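Local atomic coordinates of glucose-6-phosphate 1-dehydrogenase (Mycobacterium avium, PDB entry 4LGV), a protein that probably catalyses the NADP-dependent oxidation of glucose 6-phosphate to 6-phosphogluconolactone, the first step of the oxidative pentose phosphate pathway. Residues Q198-L203 and R428-R433; V252-L257 and D435-T440; L260-M265 and D278-V283; F284-S289 and T323-W328. All coordinates share one frame; numbering follows the deposited sequence. Where two conformers were deposited one is given.

Interaction 1. Residues Q198-L203 and R428-R433; sequences QPVEEL and RQLFAR
A small, largely buried apolar contact, V200 against L430, joins the start of helix 200-209 to the type I beta turn R428-F431, which lies in the loop between helices 413-424 and 434-449. P199, the N-cap residue and centre of an inverse gamma turn, lies between strand 188-191, the last of the parallel coenzyme-domain sheet, and the helix, so the loop packs where the chain passes out of that sheet. V200 CG2 meets L430 CD2 at 3.6 Å, the two side chains lying antiparallel alongside each other. The same leucine methyl lies 4.0 Å from Q198 O, a carbonyl that accepts a hydrogen bond from R418. The Q198 amide itself turns to H255. Farther out, an extended chain beyond CG carries the Q429 amide across E201 at about a right angle, with amide and carboxylate planes 69° apart. E201 OE1 makes a weak hydrogen bond to Q391 of a second subunit. E201 OE2 is almost equidistant from the two ends of the amide, 3.4 Å from Q429 OE1, a fellow acceptor, and 3.5 Å from Q429 NE2, without a hydrogen bond to either.

Interaction 2. Residues V252-L257 and D435-T440; sequences VQNHLL and DAIEET
Q253 and T440 cross at about a right angle where helical segments 252-257 and 435-440 meet with their N-to-C directions 113° apart. CG of Q253 stands opposite the backbone N (chi1 175°), and a bend at the next torsion swings the amide onto the threonine. Q253 NE2 donates to T440 OG1 at 2.9 Å, with the hydroxyl close to the amide plane. The threonine's other branch serves an apolar contact: T440 CG2 lies 3.8 Å from L257 CD1, the two side chains running past each other in opposite senses. T440 CB is set close against the partner backbone, 3.0 Å from Q253 O. A water adds a second polar link, donating to N254 OD1 at 2.8 Å and, weakly, to T440 OG1, while N254 ND2 is held by D192, in the Asp-His motif that lies at the glucose 6-phosphate site in relatives. Helix 246-264 widens into a pi-type turn, L257 N bonding to V252 O at 3.1 Å. F284, at the end of helix 273-284, packs on both L257 and T440. On another side of helix 246-264, V252 and L256 lean on L337 of strand 335-340, and H255 and L256 on M229 of strand 222-230.

Interaction 3. Residues L260-M265 and D278-V283; sequences LALVAM and DKKAEV
Helix 260-264 passes helix 278-283 almost perpendicularly, at 100° and with an axis separation of 8.8 Å, so that A261 and K280 bring their CA atoms to 5.2 Å. The small alanine permits this closeness: A261 CB rests 4.0 Å from K280 CB, at the root of the lysine. From there the aliphatic chain of K280 runs beside L262, both pointing the same way, until K280 CE reaches L262 CD2 at 3.9 Å. Its methylenes are thus packed in apolar surroundings, while NZ is hydrogen-bonded to the side-chain oxygens of Q258 and N277. V283 supplies the second point of packing. Its CG2 presses on the backbone of M265, 3.5 Å from M265 CA, where the first helix ends, and its CG1 turns to A264 CB. M265 CG sits between backbone N and carbonyl carbon (chi1 63°), and its extended chain crosses K279 at about a right angle, placing M265 SD 3.9 Å from K279 CB. Beyond CB, K279 bends twice and leaves the contact. Its NZ forms a salt bridge with E282 OE1 at 3.2 Å, approached from above the carboxylate plane, and another with E282 of a third subunit, so this helix face belongs to a subunit interface. The crossing is packed between further elements: L262 and M265 also touch helix 200-209, through V200, Q204 and F208, and V263 lies on V350 and M352 of strand 347-354.

Interaction 4. Residues F284-S289 and T323-W328; sequences FRAMPS and TEIDNW
A type I beta turn, F284-M287, closes off helix 273-284 and docks on the loop that follows strand 318-323, where A286 and D326 join their backbones. D326 N donates to A286 O at 2.9 Å in a nearly straight bond (163°), the donor tilted 33° from the carbonyl plane. Alongside it A286 CB faces N327 CB and the CG2 branch of I325. M287 packs along I325. M287 CG lies 3.7 Å from I325 CG1, and a bend at the last torsion (chi3 69°) carries the methyl round to the threonine, with M287 CE 3.3 Å from T323 OG1. Next along, the P288 ring meets E324 crosswise: P288 CG is 3.7 Å from E324 CG, and P288 CD packs against E324 O at 3.5 Å. A water donates to P288 O at 2.8 Å and lies beside T323 OG1, though so close that its exact place is doubtful. D326 is the centre of an inverse gamma turn, and its carboxylate bonds to S361 of a fourth subunit, whose F362 also packs on A286. The paired loops thus lie at a subunit interface. Within the chain, M287 reaches L260 and I325 reaches A264, both on helix 246-264, while T323 and I325 lean on I335 of strand 335-340.

Helix 246-264 runs through the group: it supplies one segment each to interactions 2 and 3 and touches interactions 1 and 4. Q198 NE2 and H255 ND1, 3.1 Å apart, link interaction 1 to interaction 2 beside the D192 region, which in relatives belongs to the glucose 6-phosphate site. Interaction 3 is tied to interaction 1 by the salt bridge R433 NH2 to D278 OD1 at 2.9 Å. F284 of interaction 4 joins it to interactions 2 and 3, its CZ lying 3.7 Å from A261 CB and 3.8 Å from T440 CG2. Interactions 1 and 4 do not touch, their centres about 21 Å apart; interactions 3 and 4 both reach the third subunit.

Interaction 1. Residues Q198-L203 and R428-R433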
loop_
_atom_site.group_PDB
_atom_site.type_symbol
_atom_site.label_atom_id
_atom_site.label_comp_id
_atom_site.label_asym_id
_atom_site.label_seq_id
_atom_site.Cartn_x
_atom_site.Cartn_y
_atom_site.Cartn_z
ATOM N N GLN A 198 20.823 -18.285 -16.545
ATOM C CA GLN A 198 20.034 -17.367 -15.775
ATOM C C GLN A 198 20.297 -15.924 -16.182
ATOM O O GLN A 198 21.444 -15.473 -16.183
ATOM C CB GLN A 198 20.310 -17.553 -14.294
ATOM C CG GLN A 198 19.573 -18.766 -13.768
ATOM C CD GLN A 198 19.644 -18.917 -12.265
ATOM O OE1 GLN A 198 19.690 -17.936 -11.549
ATOM N NE2 GLN A 198 19.587 -20.169 -11.781
ATOM N N PRO A 199 19.226 -15.184 -16.492
ATOM C CA PRO A 199 19.350 -13.790 -16.839
ATOM C C PRO A 199 19.374 -12.934 -15.588
ATOM O O PRO A 199 18.397 -12.202 -15.311
ATOM C CB PRO A 199 18.085 -13.549 -17.676
ATOM C CG PRO A 199 17.062 -14.461 -17.118
ATOM C CD PRO A 199 17.835 -15.651 -16.603
ATOM N N VAL A 200 20.474 -13.039 -14.840
ATOM C CA VAL A 200 20.626 -12.446 -13.517
ATOM C C VAL A 200 20.481 -10.912 -13.552
ATOM O O VAL A 200 19.701 -10.337 -12.785
ATOM C CB VAL A 200 21.961 -12.866 -12.868
ATOM C CG1 VAL A 200 22.197 -12.159 -11.539
ATOM C CG2 VAL A 200 21.974 -14.367 -12.598
ATOM N N GLU A 201 21.214 -10.249 -14.434
ATOM C CA GLU A 201 21.165 -8.791 -14.486
ATOM C C GLU A 201 19.854 -8.311 -15.021
ATOM O O GLU A 201 19.296 -7.322 -14.519
ATOM C CB GLU A 201 22.280 -8.201 -15.336
ATOM C CG GLU A 201 23.636 -8.195 -14.650
ATOM C CD GLU A 201 24.766 -7.713 -15.575
ATOM O OE1 GLU A 201 24.492 -7.031 -16.616
ATOM O OE2 GLU A 201 25.933 -8.032 -15.253
ATOM N N GLU A 202 19.321 -9.026 -16.014
ATOM C CA GLU A 202 18.142 -8.565 -16.739
ATOM C C GLU A 202 16.878 -8.744 -15.946
ATOM O O GLU A 202 15.973 -7.957 -16.003
ATOM C CB GLU A 202 18.039 -9.284 -18.082
ATOM C CG GLU A 202 19.272 -9.093 -18.973
ATOM C CD GLU A 202 20.359 -10.172 -18.814
ATOM O OE1 GLU A 202 20.359 -10.926 -17.825
ATOM O OE2 GLU A 202 21.196 -10.319 -19.729
ATOM N N LEU A 203 16.813 -9.795 -15.154
ATOM C CA LEU A 203 15.671 -9.990 -14.288
ATOM C C LEU A 203 15.663 -8.988 -13.112
ATOM O O LEU A 203 14.603 -8.508 -12.668
ATOM C CB LEU A 203 15.750 -11.407 -13.778
ATOM C CG LEU A 203 14.619 -11.951 -12.968
ATOM C CD1 LEU A 203 13.284 -11.573 -13.592
ATOM C CD2 LEU A 203 14.744 -13.448 -12.947
ATOM N N ARG A 428 31.603 -13.370 -10.386
ATOM C CA ARG A 428 31.012 -14.435 -9.579
ATOM C C ARG A 428 29.475 -14.458 -9.475
ATOM O O ARG A 428 28.932 -15.185 -8.665
ATOM C CB ARG A 428 31.590 -14.382 -8.162
ATOM C CG ARG A 428 33.110 -14.616 -8.103
ATOM C CD ARG A 428 33.688 -13.970 -6.813
ATOM N NE ARG A 428 33.185 -14.685 -5.643
ATOM C CZ ARG A 428 32.924 -14.155 -4.448
ATOM N NH1 ARG A 428 33.097 -12.846 -4.215
ATOM N NH2 ARG A 428 32.489 -14.961 -3.469
ATOM N N GLN A 429 28.805 -13.653 -10.276
ATOM C CA GLN A 429 27.350 -13.548 -10.184
ATOM C C GLN A 429 26.608 -14.856 -10.483
ATOM O O GLN A 429 25.540 -15.106 -9.958
ATOM C CB GLN A 429 26.839 -12.383 -11.054
ATOM C CG GLN A 429 26.363 -12.665 -12.455
ATOM C CD GLN A 429 26.083 -11.386 -13.272
ATOM O OE1 GLN A 429 25.731 -10.348 -12.720
ATOM N NE2 GLN A 429 26.242 -11.477 -14.596
ATOM N N LEU A 430 27.194 -15.663 -11.348
ATOM C CA LEU A 430 26.593 -16.903 -11.790
ATOM C C LEU A 430 27.097 -18.138 -11.046
ATOM O O LEU A 430 26.814 -19.233 -11.433
ATOM C CB LEU A 430 26.851 -17.096 -13.272
ATOM C CG LEU A 430 26.401 -15.953 -14.195
ATOM C CD1 LEU A 430 26.949 -16.184 -15.580
ATOM C CD2 LEU A 430 24.871 -15.866 -14.203
ATOM N N PHE A 431 27.794 -17.926 -9.938
ATOM C CA PHE A 431 28.365 -18.994 -9.158
ATOM C C PHE A 431 27.864 -18.898 -7.715
ATOM O O PHE A 431 28.145 -17.956 -7.009
ATOM C CB PHE A 431 29.872 -18.916 -9.216
ATOM C CG PHE A 431 30.437 -19.051 -10.621
ATOM C CD1 PHE A 431 30.589 -20.289 -11.195
ATOM C CD2 PHE A 431 30.795 -17.936 -11.355
ATOM C CE1 PHE A 431 31.073 -20.416 -12.476
ATOM C CE2 PHE A 431 31.295 -18.057 -12.639
ATOM C CZ PHE A 431 31.450 -19.290 -13.190
ATOM N N ALA A 432 27.122 -19.908 -7.297
ATOM C CA ALA A 432 26.528 -19.922 -5.995
ATOM C C ALA A 432 27.593 -19.871 -4.903
ATOM O O ALA A 432 28.668 -20.477 -4.994
ATOM C CB ALA A 432 25.655 -21.179 -5.858
ATOM N N ARG A 433 27.276 -19.140 -3.862
ATOM C CA ARG A 433 28.170 -18.951 -2.743
ATOM C C ARG A 433 27.834 -19.982 -1.672
ATOM O O ARG A 433 26.716 -20.509 -1.612
ATOM C CB ARG A 433 28.024 -17.537 -2.202
ATOM C CG ARG A 433 29.149 -17.075 -1.293
ATOM C CD ARG A 433 29.030 -15.607 -0.901
ATOM N NE ARG A 433 27.850 -15.348 -0.056
ATOM C CZ ARG A 433 27.410 -14.129 0.307
ATOM N NH1 ARG A 433 28.057 -13.017 -0.072
ATOM N NH2 ARG A 433 26.331 -14.007 1.062
#

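Interaction 2. Residues V252-L257 and D435-T440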
loop_
_atom_site.group_PDB
_atom_site.type_symbol
_atom_site.label_atom_id
_atom_site.label_comp_id
_atom_site.label_asym_id
_atom_site.label_seq_id
_atom_site.Cartn_x
_atom_site.Cartn_y
_atom_site.Cartn_z
ATOM N N VAL A 252 16.820 -28.788 -8.937
ATOM C CA VAL A 252 16.102 -28.075 -7.887
ATOM C C VAL A 252 17.019 -27.393 -6.867
ATOM O O VAL A 252 16.898 -26.179 -6.632
ATOM C CB VAL A 252 15.088 -28.983 -7.169
ATOM C CG1 VAL A 252 14.386 -28.235 -6.041
ATOM C CG2 VAL A 252 14.038 -29.465 -8.147
ATOM N N GLN A 253 17.913 -28.180 -6.282
ATOM C CA GLN A 253 18.766 -27.752 -5.180
ATOM C C GLN A 253 19.495 -26.448 -5.457
ATOM O O GLN A 253 19.573 -25.580 -4.597
ATOM C CB GLN A 253 19.765 -28.869 -4.838
ATOM C CG GLN A 253 20.813 -28.524 -3.777
ATOM C CD GLN A 253 22.057 -27.900 -4.369
ATOM O OE1 GLN A 253 22.577 -28.377 -5.358
ATOM N NE2 GLN A 253 22.530 -26.802 -3.778
ATOM N N ASN A 254 20.039 -26.318 -6.638
ATOM C CA ASN A 254 20.842 -25.146 -7.012
ATOM C C ASN A 254 20.071 -24.272 -8.013
ATOM O O ASN A 254 19.649 -23.181 -7.678
ATOM C CB ASN A 254 22.207 -25.586 -7.568
ATOM C CG ASN A 254 23.224 -24.479 -7.578
ATOM O OD1 ASN A 254 23.197 -23.615 -6.729
ATOM N ND2 ASN A 254 24.121 -24.490 -8.549
ATOM N N HIS A 255 19.855 -24.773 -9.225
ATOM C CA HIS A 255 19.287 -23.953 -10.316
ATOM C C HIS A 255 17.958 -23.290 -9.980
ATOM O O HIS A 255 17.851 -22.050 -9.992
ATOM C CB HIS A 255 19.149 -24.812 -11.578
ATOM C CG HIS A 255 18.641 -24.083 -12.786
ATOM N ND1 HIS A 255 19.112 -22.851 -13.164
ATOM C CD2 HIS A 255 17.728 -24.435 -13.733
ATOM C CE1 HIS A 255 18.491 -22.455 -14.266
ATOM N NE2 HIS A 255 17.662 -23.406 -14.645
ATOM N N LEU A 256 16.943 -24.092 -9.676
ATOM C CA LEU A 256 15.610 -23.554 -9.550
ATOM C C LEU A 256 15.443 -22.750 -8.278
ATOM O O LEU A 256 14.759 -21.739 -8.283
ATOM C CB LEU A 256 14.551 -24.647 -9.663
ATOM C CG LEU A 256 14.398 -25.288 -11.016
ATOM C CD1 LEU A 256 13.269 -26.320 -11.057
ATOM C CD2 LEU A 256 14.139 -24.253 -12.090
ATOM N N LEU A 257 16.046 -23.200 -7.179
ATOM C CA LEU A 257 16.016 -22.389 -5.952
ATOM C C LEU A 257 16.766 -21.076 -6.126
ATOM O O LEU A 257 16.364 -20.049 -5.593
ATOM C CB LEU A 257 16.567 -23.181 -4.777
ATOM C CG LEU A 257 15.608 -24.263 -4.245
ATOM C CD1 LEU A 257 16.259 -25.066 -3.127
ATOM C CD2 LEU A 257 14.341 -23.618 -3.725
ATOM N N ASP A 435 27.201 -20.145 1.558
ATOM C CA ASP A 435 26.064 -20.023 2.478
ATOM C C ASP A 435 24.750 -20.434 1.753
ATOM O O ASP A 435 23.940 -21.134 2.311
ATOM C CB ASP A 435 25.987 -18.618 3.081
ATOM C CG ASP A 435 25.944 -17.481 2.009
ATOM O OD1 ASP A 435 26.164 -17.679 0.784
ATOM O OD2 ASP A 435 25.728 -16.352 2.413
ATOM N N ALA A 436 24.595 -20.051 0.499
ATOM C CA ALA A 436 23.407 -20.449 -0.263
ATOM C C ALA A 436 23.382 -21.956 -0.534
ATOM O O ALA A 436 22.352 -22.617 -0.447
ATOM C CB ALA A 436 23.361 -19.690 -1.569
ATOM N N ILE A 437 24.538 -22.501 -0.846
ATOM C CA ILE A 437 24.632 -23.918 -1.063
ATOM C C ILE A 437 24.104 -24.669 0.177
ATOM O O ILE A 437 23.278 -25.571 0.059
ATOM C CB ILE A 437 26.086 -24.299 -1.438
ATOM C CG1 ILE A 437 26.529 -23.580 -2.741
ATOM C CG2 ILE A 437 26.311 -25.805 -1.273
ATOM C CD1 ILE A 437 26.581 -24.414 -3.980
ATOM N N GLU A 438 24.585 -24.295 1.350
ATOM C CA GLU A 438 24.221 -24.991 2.581
ATOM C C GLU A 438 22.758 -24.802 2.941
ATOM O O GLU A 438 22.108 -25.736 3.327
ATOM C CB GLU A 438 25.155 -24.585 3.708
ATOM C CG GLU A 438 26.551 -25.072 3.380
ATOM C CD GLU A 438 27.551 -25.030 4.536
ATOM O OE1 GLU A 438 27.126 -24.950 5.713
ATOM O OE2 GLU A 438 28.780 -25.143 4.225
ATOM N N GLU A 439 22.215 -23.628 2.728
ATOM C CA GLU A 439 20.802 -23.433 2.953
ATOM C C GLU A 439 19.954 -24.240 1.993
ATOM O O GLU A 439 18.940 -24.780 2.390
ATOM C CB GLU A 439 20.399 -21.956 2.790
ATOM C CG GLU A 439 20.899 -21.019 3.882
ATOM C CD GLU A 439 20.431 -21.376 5.270
ATOM O OE1 GLU A 439 19.271 -21.804 5.471
ATOM O OE2 GLU A 439 21.253 -21.262 6.183
ATOM N N THR A 440 20.334 -24.327 0.727
ATOM C CA THR A 440 19.503 -25.081 -0.221
ATOM C C THR A 440 19.565 -26.571 0.035
ATOM O O THR A 440 18.571 -27.258 -0.165
ATOM C CB THR A 440 19.822 -24.782 -1.683
ATOM O OG1 THR A 440 21.210 -24.954 -1.912
ATOM C CG2 THR A 440 19.445 -23.317 -2.005
HETATM O O HOH W 1 22.342 -22.682 -4.256
#

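Interaction 3. Residues L260-M265 and D278-V283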
loop_
_atom_site.group_PDB
_atom_site.type_symbol
_atom_site.label_atom_id
_atom_site.label_comp_id
_atom_site.label_asym_id
_atom_site.label_seq_id
_atom_site.Cartn_x
_atom_site.Cartn_y
_atom_site.Cartn_z
ATOM N N LEU A 260 14.279 -18.888 -7.995
ATOM C CA LEU A 260 13.312 -18.397 -7.039
ATOM C C LEU A 260 13.883 -17.230 -6.253
ATOM O O LEU A 260 13.234 -16.200 -6.082
ATOM C CB LEU A 260 12.883 -19.536 -6.121
ATOM C CG LEU A 260 12.000 -19.105 -4.974
ATOM C CD1 LEU A 260 10.728 -18.462 -5.530
ATOM C CD2 LEU A 260 11.629 -20.283 -4.119
ATOM N N ALA A 261 15.110 -17.374 -5.781
ATOM C CA ALA A 261 15.718 -16.321 -4.979
ATOM C C ALA A 261 15.855 -15.021 -5.732
ATOM O O ALA A 261 15.624 -13.942 -5.184
ATOM C CB ALA A 261 17.066 -16.756 -4.441
ATOM N N LEU A 262 16.205 -15.115 -7.010
ATOM C CA LEU A 262 16.309 -13.917 -7.832
ATOM C C LEU A 262 14.949 -13.234 -7.934
ATOM O O LEU A 262 14.865 -12.020 -7.965
ATOM C CB LEU A 262 16.788 -14.262 -9.225
ATOM C CG LEU A 262 18.251 -14.579 -9.342
ATOM C CD1 LEU A 262 18.615 -14.990 -10.768
ATOM C CD2 LEU A 262 19.130 -13.410 -8.952
ATOM N N VAL A 263 13.895 -14.039 -8.047
ATOM C CA VAL A 263 12.546 -13.538 -8.216
ATOM C C VAL A 263 12.056 -12.932 -6.913
ATOM O O VAL A 263 11.318 -11.968 -6.934
ATOM C CB VAL A 263 11.590 -14.688 -8.651
ATOM C CG1 VAL A 263 10.143 -14.274 -8.533
ATOM C CG2 VAL A 263 11.864 -15.054 -10.100
ATOM N N ALA A 264 12.480 -13.506 -5.795
ATOM C CA ALA A 264 11.907 -13.178 -4.479
ATOM C C ALA A 264 12.725 -12.248 -3.587
ATOM O O ALA A 264 12.188 -11.653 -2.645
ATOM C CB ALA A 264 11.648 -14.431 -3.751
ATOM N N MET A 265 14.007 -12.088 -3.875
ATOM C CA MET A 265 14.900 -11.329 -2.982
ATOM C C MET A 265 14.568 -9.858 -2.908
ATOM O O MET A 265 14.008 -9.271 -3.858
ATOM C CB MET A 265 16.349 -11.451 -3.423
ATOM C CG MET A 265 16.635 -10.883 -4.790
ATOM S SD MET A 265 18.301 -11.181 -5.380
ATOM C CE MET A 265 18.223 -10.198 -6.875
ATOM N N ASP A 278 24.345 -11.937 -0.738
ATOM C CA ASP A 278 23.716 -11.621 0.523
ATOM C C ASP A 278 22.176 -11.669 0.368
ATOM O O ASP A 278 21.507 -12.209 1.224
ATOM C CB ASP A 278 24.089 -10.225 1.047
ATOM C CG ASP A 278 25.510 -10.146 1.565
ATOM O OD1 ASP A 278 26.188 -11.185 1.691
ATOM O OD2 ASP A 278 26.007 -9.016 1.763
ATOM N N LYS A 279 21.622 -11.140 -0.725
ATOM C CA LYS A 279 20.181 -11.065 -0.808
ATOM C C LYS A 279 19.557 -12.446 -1.060
ATOM O O LYS A 279 18.499 -12.752 -0.530
ATOM C CB LYS A 279 19.758 -10.104 -1.901
ATOM C CG LYS A 279 20.155 -8.662 -1.631
ATOM C CD LYS A 279 19.298 -8.046 -0.547
ATOM C CE LYS A 279 20.046 -7.731 0.710
ATOM N NZ LYS A 279 19.043 -7.187 1.695
ATOM N N LYS A 280 20.237 -13.259 -1.873
ATOM C CA LYS A 280 19.749 -14.561 -2.160
ATOM C C LYS A 280 19.734 -15.391 -0.854
ATOM O O LYS A 280 18.779 -16.068 -0.596
ATOM C CB LYS A 280 20.610 -15.239 -3.218
ATOM C CG LYS A 280 20.547 -14.664 -4.641
ATOM C CD LYS A 280 21.189 -15.724 -5.541
ATOM C CE LYS A 280 21.852 -15.251 -6.804
ATOM N NZ LYS A 280 23.134 -15.975 -7.041
ATOM N N ALA A 281 20.818 -15.335 -0.090
ATOM C CA ALA A 281 20.924 -16.108 1.111
ATOM C C ALA A 281 19.786 -15.747 2.068
ATOM O O ALA A 281 19.204 -16.617 2.677
ATOM C CB ALA A 281 22.291 -15.893 1.801
ATOM N N GLU A 282 19.484 -14.466 2.198
ATOM C CA GLU A 282 18.366 -14.056 3.053
ATOM C C GLU A 282 17.058 -14.754 2.697
ATOM O O GLU A 282 16.251 -14.972 3.571
ATOM C CB GLU A 282 18.063 -12.557 2.919
ATOM C CG GLU A 282 19.036 -11.692 3.599
ATOM C CD GLU A 282 18.620 -10.217 3.511
ATOM O OE1 GLU A 282 17.603 -9.807 2.755
ATOM O OE2 GLU A 282 19.362 -9.482 4.206
ATOM N N VAL A 283 16.817 -14.956 1.402
ATOM C CA VAL A 283 15.610 -15.620 0.966
ATOM C C VAL A 283 15.595 -17.019 1.545
ATOM O O VAL A 283 14.626 -17.441 2.136
ATOM C CB VAL A 283 15.515 -15.717 -0.563
ATOM C CG1 VAL A 283 14.335 -16.595 -0.981
ATOM C CG2 VAL A 283 15.351 -14.343 -1.182
#

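Interaction 4. Residues F284-S289 and T323-W328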
loop_
_atom_site.group_PDB
_atom_site.type_symbol
_atom_site.label_atom_id
_atom_site.label_comp_id
_atom_site.label_asym_id
_atom_site.label_seq_id
_atom_site.Cartn_x
_atom_site.Cartn_y
_atom_site.Cartn_z
ATOM N N PHE A 284 16.678 -17.747 1.326
ATOM C CA PHE A 284 16.728 -19.166 1.696
ATOM C C PHE A 284 16.583 -19.309 3.214
ATOM O O PHE A 284 15.982 -20.286 3.702
ATOM C CB PHE A 284 18.036 -19.810 1.197
ATOM C CG PHE A 284 18.201 -19.813 -0.287
ATOM C CD1 PHE A 284 17.126 -20.147 -1.126
ATOM C CD2 PHE A 284 19.418 -19.491 -0.854
ATOM C CE1 PHE A 284 17.285 -20.160 -2.492
ATOM C CE2 PHE A 284 19.567 -19.485 -2.233
ATOM C CZ PHE A 284 18.501 -19.841 -3.062
ATOM N N ARG A 285 17.117 -18.349 3.959
ATOM C CA ARG A 285 17.045 -18.422 5.443
ATOM C C ARG A 285 15.635 -18.281 5.975
ATOM O O ARG A 285 15.389 -18.621 7.107
ATOM C CB ARG A 285 17.970 -17.400 6.084
ATOM C CG ARG A 285 19.402 -17.867 5.855
ATOM C CD ARG A 285 20.454 -16.970 6.426
ATOM N NE ARG A 285 20.318 -16.936 7.873
ATOM C CZ ARG A 285 20.817 -15.990 8.654
ATOM N NH1 ARG A 285 21.453 -14.955 8.139
ATOM N NH2 ARG A 285 20.642 -16.080 9.965
ATOM N N ALA A 286 14.715 -17.797 5.162
ATOM C CA ALA A 286 13.340 -17.632 5.568
ATOM C C ALA A 286 12.485 -18.742 4.992
ATOM O O ALA A 286 11.243 -18.695 5.111
ATOM C CB ALA A 286 12.785 -16.269 5.092
ATOM N N MET A 287 13.112 -19.718 4.359
ATOM C CA MET A 287 12.374 -20.860 3.818
ATOM C C MET A 287 12.490 -22.069 4.754
ATOM O O MET A 287 13.568 -22.489 5.097
ATOM C CB MET A 287 12.925 -21.272 2.435
ATOM C CG MET A 287 12.754 -20.210 1.341
ATOM S SD MET A 287 13.354 -20.636 -0.303
ATOM C CE MET A 287 12.181 -21.920 -0.791
ATOM N N PRO A 288 11.368 -22.673 5.125
ATOM C CA PRO A 288 11.405 -23.916 5.862
ATOM C C PRO A 288 11.839 -25.069 4.951
ATOM O O PRO A 288 11.691 -25.000 3.733
ATOM C CB PRO A 288 9.954 -24.108 6.303
ATOM C CG PRO A 288 9.140 -23.407 5.287
ATOM C CD PRO A 288 10.006 -22.314 4.699
ATOM N N SER A 289 12.367 -26.115 5.553
ATOM C CA SER A 289 12.677 -27.320 4.820
ATOM C C SER A 289 11.423 -27.915 4.168
ATOM O O SER A 289 10.334 -27.781 4.676
ATOM C CB SER A 289 13.379 -28.313 5.748
ATOM O OG SER A 289 12.561 -28.623 6.852
ATOM N N THR A 323 6.633 -25.285 -1.544
ATOM C CA THR A 323 7.453 -24.603 -0.560
ATOM C C THR A 323 6.888 -23.191 -0.300
ATOM O O THR A 323 5.750 -22.863 -0.687
ATOM C CB THR A 323 8.916 -24.538 -1.045
ATOM O OG1 THR A 323 9.719 -23.940 -0.040
ATOM C CG2 THR A 323 9.029 -23.727 -2.312
ATOM N N GLU A 324 7.640 -22.392 0.430
ATOM C CA GLU A 324 7.186 -21.073 0.815
ATOM C C GLU A 324 8.377 -20.244 1.289
ATOM O O GLU A 324 9.427 -20.787 1.637
ATOM C CB GLU A 324 6.123 -21.142 1.938
ATOM C CG GLU A 324 6.670 -21.670 3.233
ATOM C CD GLU A 324 5.724 -21.666 4.432
ATOM O OE1 GLU A 324 5.151 -20.615 4.809
ATOM O OE2 GLU A 324 5.628 -22.732 5.032
ATOM N N ILE A 325 8.183 -18.938 1.321
ATOM C CA ILE A 325 9.180 -17.992 1.865
ATOM C C ILE A 325 8.478 -17.176 2.961
ATOM O O ILE A 325 7.591 -16.366 2.676
ATOM C CB ILE A 325 9.702 -17.070 0.769
ATOM C CG1 ILE A 325 10.387 -17.882 -0.312
ATOM C CG2 ILE A 325 10.680 -16.059 1.322
ATOM C CD1 ILE A 325 10.661 -17.081 -1.573
ATOM N N ASP A 326 8.856 -17.426 4.203
ATOM C CA ASP A 326 8.106 -16.940 5.358
ATOM C C ASP A 326 8.637 -15.609 5.865
ATOM O O ASP A 326 9.122 -15.510 7.002
ATOM C CB ASP A 326 8.123 -18.000 6.473
ATOM C CG ASP A 326 7.163 -17.681 7.600
ATOM O OD1 ASP A 326 6.080 -17.084 7.376
ATOM O OD2 ASP A 326 7.526 -18.052 8.760
ATOM N N ASN A 327 8.504 -14.575 5.040
ATOM C CA ASN A 327 8.972 -13.240 5.428
ATOM C C ASN A 327 7.928 -12.165 5.137
ATOM O O ASN A 327 6.812 -12.500 4.772
ATOM C CB ASN A 327 10.322 -12.970 4.810
ATOM C CG ASN A 327 10.275 -12.745 3.299
ATOM O OD1 ASN A 327 9.226 -12.632 2.677
ATOM N ND2 ASN A 327 11.464 -12.671 2.701
ATOM N N TRP A 328 8.267 -10.895 5.309
ATOM C CA TRP A 328 7.286 -9.820 5.119
ATOM C C TRP A 328 6.769 -9.725 3.685
ATOM O O TRP A 328 5.655 -9.294 3.462
ATOM C CB TRP A 328 7.856 -8.477 5.519
ATOM C CG TRP A 328 7.977 -8.265 6.995
ATOM C CD1 TRP A 328 7.725 -9.161 7.973
ATOM C CD2 TRP A 328 8.441 -7.068 7.659
ATOM N NE1 TRP A 328 7.989 -8.608 9.201
ATOM C CE2 TRP A 328 8.414 -7.317 9.030
ATOM C CE3 TRP A 328 8.842 -5.816 7.218
ATOM C CZ2 TRP A 328 8.798 -6.356 9.979
ATOM C CZ3 TRP A 328 9.239 -4.856 8.153
ATOM C CH2 TRP A 328 9.217 -5.127 9.507
HETATM O O HOH W 2 9.636 -25.489 1.860
#